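Local coordinates for protein DNA polymerase III beta subunit (Streptococcus pyogenes, PDB 2AVT) that forms, as a dimer, a ring that probably encircles DNA and slides along it, tethering the replicative DNA polymerase to its template, at residues A[103-108]-A[112-117]; A[174-179]-A[251-256]; A[229-234]-A[240-245]; A[346-351]-A[357-362]. All coordinates share one frame; numbering follows the deposited sequence.

Contact 1 (A[103-108]-A[112-117]); sequences QVVLTS and EITLKG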
loop_
_atom_site.group_PDB
_atom_site.type_symbol
_atom_site.label_atom_id
_atom_site.label_comp_id
_atom_site.label_asym_id
_atom_site.label_seq_id
_atom_site.Cartn_x
_atom_site.Cartn_y
_atom_site.Cartn_z
ATOM N N GLN A 103 12.938 22.127 24.036
ATOM C CA GLN A 103 11.821 22.375 23.136
ATOM C C GLN A 103 12.391 23.045 21.904
ATOM O O GLN A 103 13.374 23.777 22.001
ATOM C CB GLN A 103 10.813 23.334 23.780
ATOM C CG GLN A 103 10.174 22.844 25.064
ATOM C CD GLN A 103 9.202 23.865 25.640
ATOM O OE1 GLN A 103 9.601 24.789 26.360
ATOM N NE2 GLN A 103 7.920 23.714 25.307
ATOM N N VAL A 104 11.804 22.781 20.743
ATOM C CA VAL A 104 12.258 23.440 19.529
ATOM C C VAL A 104 11.080 24.136 18.883
ATOM O O VAL A 104 9.987 23.575 18.775
ATOM C CB VAL A 104 12.876 22.465 18.491
ATOM C CG1 VAL A 104 14.222 21.956 18.998
ATOM C CG2 VAL A 104 11.936 21.313 18.225
ATOM N N VAL A 105 11.311 25.371 18.462
ATOM C CA VAL A 105 10.292 26.159 17.800
ATOM C C VAL A 105 10.604 26.077 16.319
ATOM O O VAL A 105 11.690 26.480 15.881
ATOM C CB VAL A 105 10.355 27.628 18.242
ATOM C CG1 VAL A 105 9.288 28.441 17.516
ATOM C CG2 VAL A 105 10.201 27.720 19.754
ATOM N N LEU A 106 9.653 25.545 15.558
ATOM C CA LEU A 106 9.793 25.397 14.124
ATOM C C LEU A 106 8.943 26.497 13.480
ATOM O O LEU A 106 7.732 26.570 13.725
ATOM C CB LEU A 106 9.271 24.027 13.691
ATOM C CG LEU A 106 9.829 22.788 14.412
ATOM C CD1 LEU A 106 9.078 21.546 13.949
ATOM C CD2 LEU A 106 11.329 22.639 14.111
ATOM N N THR A 107 9.574 27.345 12.671
ATOM C CA THR A 107 8.863 28.430 12.007
ATOM C C THR A 107 9.001 28.314 10.499
ATOM O O THR A 107 10.113 28.218 9.960
ATOM C CB THR A 107 9.396 29.804 12.447
ATOM O OG1 THR A 107 9.234 29.942 13.861
ATOM C CG2 THR A 107 8.627 30.929 11.752
ATOM N N SER A 108 7.862 28.293 9.822
ATOM C CA SER A 108 7.824 28.192 8.374
ATOM C C SER A 108 6.645 29.027 7.908
ATOM O O SER A 108 5.492 28.638 8.083
ATOM C CB SER A 108 7.631 26.739 7.938
ATOM O OG SER A 108 7.605 26.631 6.526
ATOM N N GLU A 112 3.914 28.549 13.229
ATOM C CA GLU A 112 4.877 28.328 14.300
ATOM C C GLU A 112 4.446 27.122 15.137
ATOM O O GLU A 112 3.397 27.146 15.796
ATOM C CB GLU A 112 4.987 29.542 15.210
ATOM C CG GLU A 112 5.919 29.274 16.381
ATOM C CD GLU A 112 6.002 30.424 17.352
ATOM O OE1 GLU A 112 6.667 31.427 17.031
ATOM O OE2 GLU A 112 5.392 30.325 18.440
ATOM N N ILE A 113 5.267 26.078 15.104
ATOM C CA ILE A 113 4.992 24.839 15.834
ATOM C C ILE A 113 6.111 24.537 16.823
ATOM O O ILE A 113 7.279 24.418 16.443
ATOM C CB ILE A 113 4.844 23.642 14.851
ATOM C CG1 ILE A 113 3.620 23.861 13.958
ATOM C CG2 ILE A 113 4.712 22.321 15.632
ATOM C CD1 ILE A 113 3.531 22.916 12.770
ATOM N N THR A 114 5.757 24.433 18.097
ATOM C CA THR A 114 6.746 24.136 19.123
ATOM C C THR A 114 6.600 22.684 19.557
ATOM O O THR A 114 5.490 22.222 19.827
ATOM C CB THR A 114 6.565 25.056 20.338
ATOM O OG1 THR A 114 6.560 26.415 19.890
ATOM C CG2 THR A 114 7.696 24.854 21.352
ATOM N N LEU A 115 7.721 21.967 19.612
ATOM C CA LEU A 115 7.719 20.558 20.007
ATOM C C LEU A 115 8.582 20.303 21.234
ATOM O O LEU A 115 9.632 20.928 21.408
ATOM C CB LEU A 115 8.240 19.684 18.869
ATOM C CG LEU A 115 7.542 19.850 17.527
ATOM C CD1 LEU A 115 8.268 19.026 16.485
ATOM C CD2 LEU A 115 6.068 19.444 17.654
ATOM N N LYS A 116 8.140 19.383 22.087
ATOM C CA LYS A 116 8.915 19.041 23.275
ATOM C C LYS A 116 9.851 17.899 22.900
ATOM O O LYS A 116 9.440 16.931 22.248
ATOM C CB LYS A 116 7.989 18.625 24.430
ATOM C CG LYS A 116 8.706 18.099 25.677
ATOM C CD LYS A 116 9.844 19.016 26.120
ATOM C CE LYS A 116 9.788 19.297 27.615
ATOM N NZ LYS A 116 9.680 18.045 28.411
ATOM N N GLY A 117 11.114 18.023 23.292
ATOM C CA GLY A 117 12.081 16.981 22.989
ATOM C C GLY A 117 12.820 16.493 24.225
ATOM O O GLY A 117 12.434 16.788 25.351
HETATM O O HOH W 1 8.503 31.963 15.321
#

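Contact 2 (A[174-179]-A[251-256]); sequences DFKAVA and DTDRLL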
loop_
_atom_site.group_PDB
_atom_site.type_symbol
_atom_site.label_atom_id
_atom_site.label_comp_id
_atom_site.label_asym_id
_atom_site.label_seq_id
_atom_site.Cartn_x
_atom_site.Cartn_y
_atom_site.Cartn_z
ATOM N N ASP A 174 40.049 -12.973 -2.838
ATOM C CA ASP A 174 38.886 -13.755 -3.226
ATOM C C ASP A 174 37.690 -13.396 -2.337
ATOM O O ASP A 174 37.683 -13.690 -1.140
ATOM C CB ASP A 174 39.212 -15.252 -3.138
ATOM C CG ASP A 174 40.260 -15.681 -4.159
ATOM O OD1 ASP A 174 39.994 -15.557 -5.375
ATOM O OD2 ASP A 174 41.347 -16.137 -3.748
ATOM N N PHE A 175 36.690 -12.759 -2.941
ATOM C CA PHE A 175 35.482 -12.311 -2.242
ATOM C C PHE A 175 34.305 -13.274 -2.424
ATOM O O PHE A 175 33.945 -13.613 -3.553
ATOM C CB PHE A 175 35.093 -10.925 -2.780
ATOM C CG PHE A 175 33.896 -10.301 -2.103
ATOM C CD1 PHE A 175 32.609 -10.660 -2.469
ATOM C CD2 PHE A 175 34.062 -9.319 -1.147
ATOM C CE1 PHE A 175 31.507 -10.045 -1.895
ATOM C CE2 PHE A 175 32.963 -8.700 -0.569
ATOM C CZ PHE A 175 31.685 -9.064 -0.945
ATOM N N LYS A 176 33.701 -13.714 -1.321
ATOM C CA LYS A 176 32.541 -14.601 -1.424
ATOM C C LYS A 176 31.359 -14.101 -0.580
ATOM O O LYS A 176 31.515 -13.738 0.580
ATOM C CB LYS A 176 32.889 -16.034 -0.991
ATOM C CG LYS A 176 31.708 -16.999 -1.112
ATOM C CD LYS A 176 32.005 -18.392 -0.561
ATOM C CE LYS A 176 32.244 -18.362 0.944
ATOM N NZ LYS A 176 32.545 -19.718 1.496
ATOM N N ALA A 177 30.182 -14.074 -1.189
ATOM C CA ALA A 177 28.966 -13.668 -0.500
ATOM C C ALA A 177 27.995 -14.817 -0.706
ATOM O O ALA A 177 27.647 -15.134 -1.845
ATOM C CB ALA A 177 28.399 -12.385 -1.106
ATOM N N VAL A 178 27.575 -15.454 0.386
ATOM C CA VAL A 178 26.635 -16.567 0.291
ATOM C C VAL A 178 25.547 -16.513 1.361
ATOM O O VAL A 178 25.775 -16.049 2.479
ATOM C CB VAL A 178 27.356 -17.931 0.416
ATOM C CG1 VAL A 178 27.898 -18.102 1.818
ATOM C CG2 VAL A 178 26.392 -19.055 0.080
ATOM N N ALA A 179 24.360 -16.988 1.001
ATOM C CA ALA A 179 23.223 -17.025 1.918
ATOM C C ALA A 179 22.402 -18.259 1.577
ATOM O O ALA A 179 22.293 -18.635 0.412
ATOM C CB ALA A 179 22.367 -15.770 1.771
ATOM N N ASP A 251 29.471 -24.823 6.568
ATOM C CA ASP A 251 30.363 -25.043 5.436
ATOM C C ASP A 251 29.489 -25.165 4.195
ATOM O O ASP A 251 28.895 -26.211 3.944
ATOM C CB ASP A 251 31.155 -26.337 5.633
ATOM C CG ASP A 251 32.158 -26.582 4.525
ATOM O OD1 ASP A 251 31.817 -26.349 3.346
ATOM O OD2 ASP A 251 33.286 -27.023 4.836
ATOM N N THR A 252 29.415 -24.091 3.419
ATOM C CA THR A 252 28.589 -24.078 2.222
ATOM C C THR A 252 29.345 -24.449 0.942
ATOM O O THR A 252 28.736 -24.809 -0.061
ATOM C CB THR A 252 27.917 -22.697 2.056
ATOM O OG1 THR A 252 27.025 -22.730 0.938
ATOM C CG2 THR A 252 28.961 -21.617 1.847
ATOM N N ASP A 253 30.672 -24.357 0.970
ATOM C CA ASP A 253 31.456 -24.717 -0.209
ATOM C C ASP A 253 31.219 -26.196 -0.492
ATOM O O ASP A 253 31.128 -26.618 -1.645
ATOM C CB ASP A 253 32.952 -24.482 0.028
ATOM C CG ASP A 253 33.283 -23.028 0.283
ATOM O OD1 ASP A 253 32.716 -22.163 -0.411
ATOM O OD2 ASP A 253 34.121 -22.748 1.169
ATOM N N ARG A 254 31.104 -26.969 0.584
ATOM C CA ARG A 254 30.886 -28.408 0.502
ATOM C C ARG A 254 29.532 -28.773 -0.095
ATOM O O ARG A 254 29.197 -29.952 -0.195
ATOM C CB ARG A 254 31.027 -29.029 1.890
ATOM N N LEU A 255 28.760 -27.766 -0.496
ATOM C CA LEU A 255 27.441 -28.000 -1.077
ATOM C C LEU A 255 27.418 -27.815 -2.591
ATOM O O LEU A 255 26.469 -28.231 -3.255
ATOM C CB LEU A 255 26.403 -27.070 -0.439
ATOM C CG LEU A 255 26.000 -27.352 1.011
ATOM C CD1 LEU A 255 25.006 -26.305 1.483
ATOM C CD2 LEU A 255 25.388 -28.742 1.110
ATOM N N LEU A 256 28.453 -27.185 -3.136
ATOM C CA LEU A 256 28.515 -26.961 -4.576
ATOM C C LEU A 256 28.559 -28.297 -5.313
ATOM O O LEU A 256 29.301 -29.203 -4.930
ATOM C CB LEU A 256 29.744 -26.121 -4.932
ATOM C CG LEU A 256 29.765 -24.712 -4.333
ATOM C CD1 LEU A 256 31.030 -23.987 -4.762
ATOM C CD2 LEU A 256 28.534 -23.950 -4.788
#

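Contact 3 (A[229-234]-A[240-245]); sequences SQILFR and FYTRLL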
loop_
_atom_site.group_PDB
_atom_site.type_symbol
_atom_site.label_atom_id
_atom_site.label_comp_id
_atom_site.label_asym_id
_atom_site.label_seq_id
_atom_site.Cartn_x
_atom_site.Cartn_y
_atom_site.Cartn_z
ATOM N N SER A 229 32.100 -6.865 16.329
ATOM C CA SER A 229 30.653 -6.803 16.508
ATOM C C SER A 229 29.852 -6.137 15.395
ATOM O O SER A 229 28.658 -6.393 15.255
ATOM C CB SER A 229 30.326 -6.128 17.847
ATOM O OG SER A 229 31.009 -4.891 17.971
ATOM N N GLN A 230 30.489 -5.284 14.606
ATOM C CA GLN A 230 29.769 -4.627 13.525
ATOM C C GLN A 230 30.615 -4.207 12.336
ATOM O O GLN A 230 31.850 -4.213 12.381
ATOM C CB GLN A 230 29.008 -3.402 14.050
ATOM C CG GLN A 230 29.668 -2.680 15.209
ATOM C CD GLN A 230 29.014 -1.340 15.513
ATOM O OE1 GLN A 230 27.802 -1.177 15.379
ATOM N NE2 GLN A 230 29.816 -0.380 15.933
ATOM N N ILE A 231 29.921 -3.849 11.263
ATOM C CA ILE A 231 30.560 -3.397 10.044
ATOM C C ILE A 231 30.022 -1.994 9.766
ATOM O O ILE A 231 28.842 -1.709 10.001
ATOM C CB ILE A 231 30.241 -4.359 8.877
ATOM C CG1 ILE A 231 30.807 -3.818 7.565
ATOM C CG2 ILE A 231 28.748 -4.570 8.768
ATOM C CD1 ILE A 231 30.522 -4.724 6.384
ATOM N N LEU A 232 30.904 -1.112 9.310
ATOM C CA LEU A 232 30.537 0.260 9.002
ATOM C C LEU A 232 30.691 0.534 7.510
ATOM O O LEU A 232 31.763 0.315 6.942
ATOM C CB LEU A 232 31.425 1.231 9.790
ATOM C CG LEU A 232 31.544 2.689 9.317
ATOM C CD1 LEU A 232 30.202 3.418 9.396
ATOM C CD2 LEU A 232 32.570 3.394 10.180
ATOM N N PHE A 233 29.608 0.971 6.874
ATOM C CA PHE A 233 29.648 1.339 5.466
ATOM C C PHE A 233 29.619 2.859 5.507
ATOM O O PHE A 233 28.736 3.442 6.145
ATOM C CB PHE A 233 28.422 0.824 4.710
ATOM C CG PHE A 233 28.310 -0.666 4.664
ATOM C CD1 PHE A 233 27.700 -1.362 5.694
ATOM C CD2 PHE A 233 28.787 -1.376 3.574
ATOM C CE1 PHE A 233 27.562 -2.726 5.630
ATOM C CE2 PHE A 233 28.653 -2.746 3.506
ATOM C CZ PHE A 233 28.041 -3.421 4.532
ATOM N N ARG A 234 30.564 3.507 4.834
ATOM C CA ARG A 234 30.635 4.958 4.865
ATOM C C ARG A 234 30.845 5.666 3.528
ATOM O O ARG A 234 31.703 5.284 2.726
ATOM C CB ARG A 234 31.750 5.388 5.828
ATOM C CG ARG A 234 31.754 6.867 6.145
ATOM C CD ARG A 234 32.909 7.246 7.056
ATOM N NE ARG A 234 34.203 7.058 6.407
ATOM C CZ ARG A 234 35.370 7.358 6.968
ATOM N NH1 ARG A 234 35.405 7.864 8.192
ATOM N NH2 ARG A 234 36.502 7.150 6.309
ATOM N N PHE A 240 26.737 4.136 7.916
ATOM C CA PHE A 240 25.754 3.087 8.145
ATOM C C PHE A 240 26.423 1.926 8.901
ATOM O O PHE A 240 27.327 1.265 8.368
ATOM C CB PHE A 240 25.237 2.626 6.778
ATOM C CG PHE A 240 24.108 1.631 6.829
ATOM C CD1 PHE A 240 24.366 0.268 6.806
ATOM C CD2 PHE A 240 22.790 2.051 6.789
ATOM C CE1 PHE A 240 23.331 -0.651 6.734
ATOM C CE2 PHE A 240 21.751 1.130 6.715
ATOM C CZ PHE A 240 22.024 -0.218 6.688
ATOM N N TYR A 241 25.988 1.693 10.139
ATOM C CA TYR A 241 26.531 0.605 10.959
ATOM C C TYR A 241 25.546 -0.546 11.033
ATOM O O TYR A 241 24.331 -0.340 11.014
ATOM C CB TYR A 241 26.799 1.053 12.395
ATOM C CG TYR A 241 27.794 2.162 12.552
ATOM C CD1 TYR A 241 27.459 3.475 12.244
ATOM C CD2 TYR A 241 29.065 1.904 13.041
ATOM C CE1 TYR A 241 28.365 4.503 12.422
ATOM C CE2 TYR A 241 29.982 2.931 13.222
ATOM C CZ TYR A 241 29.625 4.224 12.911
ATOM O OH TYR A 241 30.532 5.244 13.084
ATOM N N THR A 242 26.071 -1.761 11.140
ATOM C CA THR A 242 25.225 -2.934 11.242
ATOM C C THR A 242 25.798 -3.930 12.235
ATOM O O THR A 242 27.000 -4.203 12.227
ATOM C CB THR A 242 25.090 -3.667 9.915
ATOM O OG1 THR A 242 24.678 -2.753 8.892
ATOM C CG2 THR A 242 24.061 -4.771 10.057
ATOM N N ARG A 243 24.928 -4.469 13.087
ATOM C CA ARG A 243 25.328 -5.461 14.078
ATOM C C ARG A 243 25.622 -6.764 13.339
ATOM O O ARG A 243 24.935 -7.100 12.376
ATOM C CB ARG A 243 24.195 -5.654 15.093
ATOM C CG ARG A 243 24.248 -6.923 15.927
ATOM C CD ARG A 243 23.121 -6.899 16.961
ATOM N NE ARG A 243 22.849 -8.207 17.555
ATOM C CZ ARG A 243 22.293 -9.227 16.905
ATOM N NH1 ARG A 243 22.072 -10.376 17.536
ATOM N NH2 ARG A 243 21.948 -9.100 15.631
ATOM N N LEU A 244 26.640 -7.490 13.789
ATOM C CA LEU A 244 27.021 -8.748 13.153
ATOM C C LEU A 244 26.479 -9.976 13.877
ATOM O O LEU A 244 26.348 -9.982 15.104
ATOM C CB LEU A 244 28.549 -8.862 13.075
ATOM C CG LEU A 244 29.310 -7.840 12.221
ATOM C CD1 LEU A 244 30.790 -8.140 12.298
ATOM C CD2 LEU A 244 28.838 -7.896 10.783
ATOM N N LEU A 245 26.165 -11.013 13.109
ATOM C CA LEU A 245 25.680 -12.254 13.691
ATOM C C LEU A 245 26.916 -13.072 14.056
ATOM O O LEU A 245 27.744 -13.371 13.201
ATOM C CB LEU A 245 24.804 -13.009 12.690
ATOM C CG LEU A 245 23.462 -12.339 12.382
ATOM C CD1 LEU A 245 22.787 -13.028 11.205
ATOM C CD2 LEU A 245 22.574 -12.392 13.627
HETATM O O HOH W 2 27.447 -7.715 17.034
#

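Contact 4 (A[346-351]-A[357-362]); sequences VKIHFL and FTLTPG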
loop_
_atom_site.group_PDB
_atom_site.type_symbol
_atom_site.label_atom_id
_atom_site.label_comp_id
_atom_site.label_asym_id
_atom_site.label_seq_id
_atom_site.Cartn_x
_atom_site.Cartn_y
_atom_site.Cartn_z
ATOM N N VAL A 346 18.709 -18.025 -18.553
ATOM C CA VAL A 346 19.229 -18.696 -17.366
ATOM C C VAL A 346 19.610 -20.125 -17.730
ATOM O O VAL A 346 18.907 -20.791 -18.489
ATOM C CB VAL A 346 18.189 -18.727 -16.218
ATOM C CG1 VAL A 346 16.866 -19.290 -16.718
ATOM C CG2 VAL A 346 18.714 -19.570 -15.064
ATOM N N LYS A 347 20.729 -20.587 -17.186
ATOM C CA LYS A 347 21.224 -21.930 -17.449
ATOM C C LYS A 347 20.980 -22.809 -16.228
ATOM O O LYS A 347 21.480 -22.520 -15.145
ATOM C CB LYS A 347 22.724 -21.878 -17.746
ATOM C CG LYS A 347 23.111 -22.294 -19.147
ATOM C CD LYS A 347 24.630 -22.239 -19.315
ATOM C CE LYS A 347 25.068 -22.769 -20.667
ATOM N NZ LYS A 347 26.548 -22.665 -20.837
ATOM N N ILE A 348 20.214 -23.881 -16.398
ATOM C CA ILE A 348 19.933 -24.761 -15.274
ATOM C C ILE A 348 20.614 -26.115 -15.438
ATOM O O ILE A 348 20.495 -26.760 -16.481
ATOM C CB ILE A 348 18.409 -24.972 -15.099
ATOM C CG1 ILE A 348 17.700 -23.613 -15.049
ATOM C CG2 ILE A 348 18.136 -25.745 -13.815
ATOM C CD1 ILE A 348 16.219 -23.695 -14.701
ATOM N N HIS A 349 21.327 -26.535 -14.397
ATOM C CA HIS A 349 22.043 -27.805 -14.398
ATOM C C HIS A 349 21.473 -28.774 -13.374
ATOM O O HIS A 349 21.469 -28.485 -12.174
ATOM C CB HIS A 349 23.524 -27.579 -14.087
ATOM C CG HIS A 349 24.267 -26.864 -15.172
ATOM N ND1 HIS A 349 25.579 -26.462 -15.035
ATOM C CD2 HIS A 349 23.889 -26.496 -16.419
ATOM C CE1 HIS A 349 25.976 -25.876 -16.149
ATOM N NE2 HIS A 349 24.971 -25.884 -17.006
ATOM N N PHE A 350 21.012 -29.929 -13.847
ATOM C CA PHE A 350 20.437 -30.946 -12.964
ATOM C C PHE A 350 21.282 -32.214 -12.863
ATOM O O PHE A 350 21.982 -32.593 -13.804
ATOM C CB PHE A 350 19.059 -31.413 -13.451
ATOM C CG PHE A 350 18.060 -30.316 -13.680
ATOM C CD1 PHE A 350 18.006 -29.642 -14.892
ATOM C CD2 PHE A 350 17.111 -30.017 -12.710
ATOM C CE1 PHE A 350 17.022 -28.698 -15.136
ATOM C CE2 PHE A 350 16.125 -29.074 -12.949
ATOM C CZ PHE A 350 16.080 -28.416 -14.164
ATOM N N LEU A 351 21.186 -32.868 -11.710
ATOM C CA LEU A 351 21.848 -34.142 -11.475
ATOM C C LEU A 351 20.709 -35.155 -11.402
ATOM O O LEU A 351 20.052 -35.422 -12.412
ATOM C CB LEU A 351 22.629 -34.142 -10.160
ATOM C CG LEU A 351 24.087 -33.698 -10.290
ATOM C CD1 LEU A 351 24.829 -33.943 -8.983
ATOM C CD2 LEU A 351 24.743 -34.487 -11.417
ATOM N N PHE A 357 19.732 -28.776 -7.849
ATOM C CA PHE A 357 20.013 -28.327 -9.206
ATOM C C PHE A 357 20.447 -26.865 -9.154
ATOM O O PHE A 357 19.891 -26.073 -8.394
ATOM C CB PHE A 357 18.786 -28.514 -10.112
ATOM C CG PHE A 357 17.553 -27.779 -9.658
ATOM C CD1 PHE A 357 16.710 -28.332 -8.708
ATOM C CD2 PHE A 357 17.211 -26.558 -10.218
ATOM C CE1 PHE A 357 15.546 -27.685 -8.330
ATOM C CE2 PHE A 357 16.048 -25.907 -9.845
ATOM C CZ PHE A 357 15.215 -26.469 -8.902
ATOM N N THR A 358 21.454 -26.521 -9.955
ATOM C CA THR A 358 21.996 -25.165 -9.969
ATOM C C THR A 358 21.491 -24.284 -11.096
ATOM O O THR A 358 21.101 -24.761 -12.166
ATOM C CB THR A 358 23.532 -25.177 -10.071
ATOM O OG1 THR A 358 23.914 -25.737 -11.332
ATOM C CG2 THR A 358 24.139 -25.995 -8.942
ATOM N N LEU A 359 21.528 -22.980 -10.846
ATOM C CA LEU A 359 21.088 -21.995 -11.816
ATOM C C LEU A 359 22.179 -20.926 -11.920
ATOM O O LEU A 359 22.749 -20.509 -10.914
ATOM C CB LEU A 359 19.775 -21.340 -11.356
ATOM C CG LEU A 359 18.650 -22.184 -10.737
ATOM C CD1 LEU A 359 18.308 -23.329 -11.657
ATOM C CD2 LEU A 359 19.077 -22.716 -9.377
ATOM N N THR A 360 22.479 -20.502 -13.141
ATOM C CA THR A 360 23.485 -19.467 -13.357
ATOM C C THR A 360 23.003 -18.603 -14.504
ATOM O O THR A 360 22.334 -19.086 -15.419
ATOM C CB THR A 360 24.889 -20.062 -13.711
ATOM O OG1 THR A 360 24.808 -20.817 -14.927
ATOM C CG2 THR A 360 25.386 -20.963 -12.599
ATOM N N PRO A 361 23.325 -17.306 -14.462
ATOM C CA PRO A 361 22.917 -16.367 -15.514
ATOM C C PRO A 361 23.360 -16.854 -16.889
ATOM O O PRO A 361 24.417 -17.464 -17.023
ATOM C CB PRO A 361 23.595 -15.065 -15.091
ATOM C CG PRO A 361 24.819 -15.542 -14.344
ATOM C CD PRO A 361 24.263 -16.676 -13.520
ATOM N N GLY A 362 22.548 -16.591 -17.908
ATOM C CA GLY A 362 22.881 -17.035 -19.253
ATOM C C GLY A 362 23.983 -16.259 -19.951
ATOM O O GLY A 362 24.738 -16.823 -20.745
#

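Contact 1 (A[103-108]-A[112-117])
V104 and L106 pair with L115 and I113 across an antiparallel beta hairpin, each pair tied by two backbone hydrogen bonds, among them L106 N to I113 O at 2.8 Å. V104 O has a second, weaker visitor, the CA of T114 at 3.3 Å. On the face carrying V104, L106, I113 and L115 the side chains are all apolar: L106 CD1 touches L115 CD1 at 3.7 Å, and V104 CG2 lies 4.1 Å from L115 CB. The opposite face is mixed. There V105 uses its two methyls separately: CG1, anti to the backbone N (chi1 179°), meets E112 CG at 3.7 Å, while CG2 leans on the hydroxyl of T114, 3.9 Å from OG1. Further along, the aliphatic parts of Q103 and K116 cross at an angle.

Behind the apolar face, helix 79-88 presents F81, F82 and I85 to L115, with I85 also reaching L106, so the helix covers the apolar face of this hairpin of the N-terminal domain. Strand 111-116 is the last of its sheet within the chain, and E112 to L115 pair antiparallel with a strand of the second subunit; the sheet thus continues across the dimer interface, where L115 also packs on I281 of the second subunit. Near the turn of the hairpin, a water 2.6 Å from T107 OG1 donates a hydrogen bond to E112 OE1, likewise at 2.6 Å.

Contact 2 (A[174-179]-A[251-256])
T252 turns its hydroxyl into an apolar setting, with OG1 3.8 Å from V178 CG2, buried and without a hydrogen-bonding partner in the model. The two side chains meet tip to tip. With OG1 anti to the backbone N of T252 (chi1 -175°), the methyl CG2 takes the place between N and the carbonyl carbon, where it reaches V178 CG1 at 3.7 Å. M185 of the adjoining strand 184-191 packs against both residues, and Y249 also touches V178.

Alongside it runs a salt bridge. K176 is extended except for a bend at chi3 (65°), which brings NZ to D253 OD1 at 3.1 Å; the ammonium comes from the syn side but 30° out of the carboxylate plane, and OD2 is slightly farther from it at 3.4 Å. The lysine stem crosses the aspartate obliquely and also touches Q187 and L189 of strand 184-191.

D253 itself belongs to a short 3-10 turn, residues 253-255; just before it D251 OD1 accepts from R254 N at 2.9 Å. The result is a side-chain docking of the connection between the central and C-terminal domains onto strand 174-180, with an Asx motif at the docked turn.

Contact 3 (A[229-234]-A[240-245])
S229 to F233 run antiparallel to L244 to F240, with backbone bonds that include L244 N to S229 O at 2.7 Å and a nearly straight F233 N to F240 O, also 2.7 Å (175° at the hydrogen). This beta hairpin lies in the middle of a larger sheet, where strand 238-243 also pairs with strand 52-59 and so joins the central domain to the N-terminal one.

On the face of L232 and Y241 the contact is a CH-pi interaction. L232 CD1 stands almost over the middle of the Y241 ring, 3.7 Å from the centroid and 12° off the normal, while the two side chains run side by side. The Q230 amide is inclined 27° to the same ring, its NE2 3.8 Å from Y241 CD2.

The other face is buried. F233 and F240 point the same way, with F233 CD1 at the edge of the F240 ring, 3.9 Å from its CD1. Farther along, I231 CG2 meets L244 CD2 at 3.9 Å, the side chains crossing at about a right angle, and L203 packs against I231, T242 and L244 together. Amid these apolar groups T242 OG1 finds no polar partner in the model; it lies near the plane of the F233 ring, 4.4 Å from CE1.

Contact 4 (A[346-351]-A[357-362])
F357 has its CG between the backbone N and the carbonyl carbon (chi1 59°), whereas F350 has its own anti to the carbonyl carbon (chi1 -54°), and with these rotations the two rings lie side by side. Their planes differ by 25°, but they are slid apart, centroids 5.2 Å from each other, and barely overlap. The contact is therefore carried by one margin of F350: CD2 presses on F357 CB at 3.4 Å, and CE2 reaches over a face of the F357 ring. I348 CG2 continues the row, 3.8 Å from F357 CD2 and only 3.2 Å from L359 CD1, a tight carbon pair.

On the reverse face H349 CB sits 3.3 Å from T358 OG1, and K347 CB lies 3.7 Å from T360 OG1. Between the faces, two backbone bonds join H349 to T358 and two join K347 to T360, such as K347 N to T360 O at 2.8 Å.

This is an antiparallel hairpin of the C-terminal domain, flanked by strands 262-267 and 367-372. The phenylalanines pack on I327, F357 also meeting the ring of F329, and I348 packs on F266. On the polar side the H349 imidazole stacks on F260 and its NE2 makes a weak hydrogen bond to E263 OE1, which together would help fix the ring's rotation.

From the N terminus, contact 1 comes first, closing a short hairpin in the N-terminal domain at the edge that meets the second subunit. The next closure is wide: contact 2 joins strand 174-180 to residues 251-256, and within the intervening chain contact 3 closes its own hairpin. Contact 4 follows as a third hairpin, in the C-terminal domain. No contact crosses another; only contact 3 nests. Contacts 2 and 4, with centres about 17 Å apart, both reach the sheet shared by the central and C-terminal domains, whereas contact 3 belongs to the sheet shared with the N-terminal domain. Contact 1 lies about 59 Å from contact 4, centre to centre.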